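Local coordinates for uncharacterized protein (Bacteroides ovatus, PDB 4FXT) that is of unknown function but consists of two beta domains, probably a transthyretin-like N-terminal one and an E-set-like C-terminal one, at residues 23-28 / 137-142. Sequence-based numbering, arbitrary orientation.
With EDO (1,2-ethanediol), chain O.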
loop_
_atom_site.group_PDB
_atom_site.type_symbol
_atom_site.label_atom_id
_atom_site.label_comp_id
_atom_site.label_asym_id
_atom_site.label_seq_id
_atom_site.Cartn_x
_atom_site.Cartn_y
_atom_site.Cartn_z
ATOM N N VAL A 23 -1.164 0.060 0.311
ATOM C CA VAL A 23 -1.433 1.477 0.320
ATOM C C VAL A 23 -2.517 1.762 1.379
ATOM O O VAL A 23 -3.008 0.814 2.002
ATOM C CB VAL A 23 -1.818 1.932 -1.101
ATOM C CG1 VAL A 23 -3.226 1.494 -1.482
ATOM C CG2 VAL A 23 -1.668 3.421 -1.216
ATOM N N ARG A 24 -2.820 3.064 1.642
ATOM C CA ARG A 24 -3.853 3.434 2.606
ATOM C C ARG A 24 -5.260 3.296 1.937
ATOM O O ARG A 24 -5.466 3.756 0.803
ATOM C CB ARG A 24 -3.617 4.848 3.148
ATOM C CG ARG A 24 -4.683 5.300 4.132
ATOM C CD ARG A 24 -4.460 6.667 4.723
ATOM N NE ARG A 24 -4.553 7.716 3.713
ATOM C CZ ARG A 24 -5.668 8.360 3.388
ATOM N NH1 ARG A 24 -6.813 8.072 3.996
ATOM N NH2 ARG A 24 -5.647 9.292 2.450
ATOM N N SER A 25 -6.215 2.644 2.645
ATOM C CA SER A 25 -7.565 2.469 2.150
ATOM C C SER A 25 -8.171 3.836 1.934
ATOM O O SER A 25 -8.020 4.701 2.790
ATOM C CB SER A 25 -8.409 1.607 3.101
ATOM O OG SER A 25 -9.698 1.316 2.567
ATOM N N GLY A 26 -8.766 4.019 0.756
ATOM C CA GLY A 26 -9.397 5.249 0.294
ATOM C C GLY A 26 -8.450 6.371 -0.070
ATOM O O GLY A 26 -8.811 7.534 0.098
ATOM N N SER A 27 -7.246 6.050 -0.582
ATOM C CA SER A 27 -6.286 7.118 -0.876
ATOM C C SER A 27 -5.777 7.126 -2.327
ATOM O O SER A 27 -5.469 8.191 -2.881
ATOM C CB SER A 27 -5.070 6.978 0.034
ATOM O OG SER A 27 -4.343 5.805 -0.278
ATOM N N SER A 28 -5.637 5.913 -2.898
ATOM C CA SER A 28 -5.038 5.733 -4.208
ATOM C C SER A 28 -6.025 5.197 -5.221
ATOM O O SER A 28 -6.954 4.442 -4.890
ATOM C CB SER A 28 -3.858 4.780 -4.085
ATOM O OG SER A 28 -2.976 5.326 -3.120
ATOM N N GLY A 137 -8.595 -2.825 13.675
ATOM C CA GLY A 137 -9.103 -3.413 12.445
ATOM C C GLY A 137 -8.106 -3.610 11.323
ATOM O O GLY A 137 -7.063 -2.974 11.293
ATOM N N ILE A 138 -8.482 -4.447 10.345
ATOM C CA ILE A 138 -7.733 -4.823 9.145
ATOM C C ILE A 138 -7.256 -3.521 8.427
ATOM O O ILE A 138 -6.167 -3.528 7.887
ATOM C CB ILE A 138 -8.585 -5.785 8.212
ATOM C CG1 ILE A 138 -7.863 -6.243 6.927
ATOM C CG2 ILE A 138 -9.933 -5.271 7.899
ATOM C CD1 ILE A 138 -6.456 -7.070 7.109
ATOM N N LEU A 139 -7.967 -2.408 8.527
ATOM C CA LEU A 139 -7.508 -1.134 7.963
ATOM C C LEU A 139 -6.715 -0.364 8.985
ATOM O O LEU A 139 -7.264 0.201 9.917
ATOM C CB LEU A 139 -8.677 -0.264 7.459
ATOM C CG LEU A 139 -9.666 -0.839 6.451
ATOM C CD1 LEU A 139 -10.537 0.276 5.950
ATOM C CD2 LEU A 139 -8.971 -1.450 5.251
ATOM N N THR A 140 -5.416 -0.349 8.823
ATOM C CA THR A 140 -4.469 0.356 9.710
ATOM C C THR A 140 -3.545 1.144 8.790
ATOM O O THR A 140 -3.096 0.634 7.752
ATOM C CB THR A 140 -3.755 -0.653 10.633
ATOM O OG1 THR A 140 -4.725 -1.336 11.412
ATOM C CG2 THR A 140 -2.787 -0.005 11.569
ATOM N N ASP A 141 -3.332 2.411 9.124
ATOM C CA ASP A 141 -2.498 3.319 8.338
ATOM C C ASP A 141 -2.119 4.531 9.193
ATOM O O ASP A 141 -2.355 4.544 10.397
ATOM C CB ASP A 141 -3.224 3.730 7.053
ATOM C CG ASP A 141 -4.674 4.149 7.258
ATOM O OD1 ASP A 141 -4.898 5.270 7.764
ATOM O OD2 ASP A 141 -5.589 3.398 6.794
ATOM N N GLU A 142 -1.479 5.523 8.587
ATOM C CA GLU A 142 -1.033 6.717 9.297
ATOM C C GLU A 142 -2.268 7.521 9.833
ATOM O O GLU A 142 -2.126 8.204 10.838
ATOM C CB GLU A 142 -0.151 7.561 8.344
ATOM C CG GLU A 142 0.629 8.669 9.015
ATOM C CD GLU A 142 -0.093 9.948 9.370
ATOM O OE1 GLU A 142 -1.074 10.295 8.677
ATOM O OE2 GLU A 142 0.373 10.644 10.297
HETATM C C1 EDO O . -7.411 1.087 12.926
HETATM O O1 EDO O . -8.341 0.030 12.640
HETATM C C2 EDO O . -7.727 1.890 14.232
HETATM O O2 EDO O . -7.516 1.132 15.420
HETATM O O HOH W 1 -5.285 0.792 5.273
#
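With CG of Arg24 anti to the backbone N (chi1 179°) and the chain extended through chi2, its methylene stem runs out across the carboxylate of Asp141, whose own chi1 of 47° tucks the acid group between its backbone N and carbonyl carbon and holds it up against that stem. The touching is done by CG and CD of the arginine: CG sits 3.3 Å from Asp141 CG, while CD lies 3.4 Å from Asp141 OD1. A turn about the CG-CD bond bends the chain, and the guanidinium swings off to make a salt bridge through NE with Glu190; its plane stands 72° from that of the aspartate, and the two charged ends do not pair, Arg24 NE being 4.7 Å from Asp141 OD1. The carboxylate is instead held from its own loop, where OD1 takes the backbone N-H groups of Lys143 and Gln144. Its other oxygen, OD2, lies 3.0 Å from the oxygen of a water that can donate to it, among other acceptors, and the same water receives a weak bond from the Ser25 backbone N, so one water bridges the two loops, loosely on the Ser25 side. Cutting Asp141 back to an alanine is likely to leave the N-H groups of Lys143 and Gln144 without their acceptor and to uncover the side of the Arg24 stem. Farther along, Leu139 lays both methyls against the Ser25 side chain, CD1 reaching Ser25 OG at 3.6 Å and CD2 reaching Ser25 CB at 3.8 Å. Arg180 adds a second tie, its guanidinium binding the carbonyls of both Val23 and Thr140, and Tyr193 packs against Arg24 and Asp141. Two irregular loops thus meet by van der Waals contact and one water, with Arg180 bridging both, where the probably transthyretin-like and E-set-like beta domains of this DUF3823 protein abut.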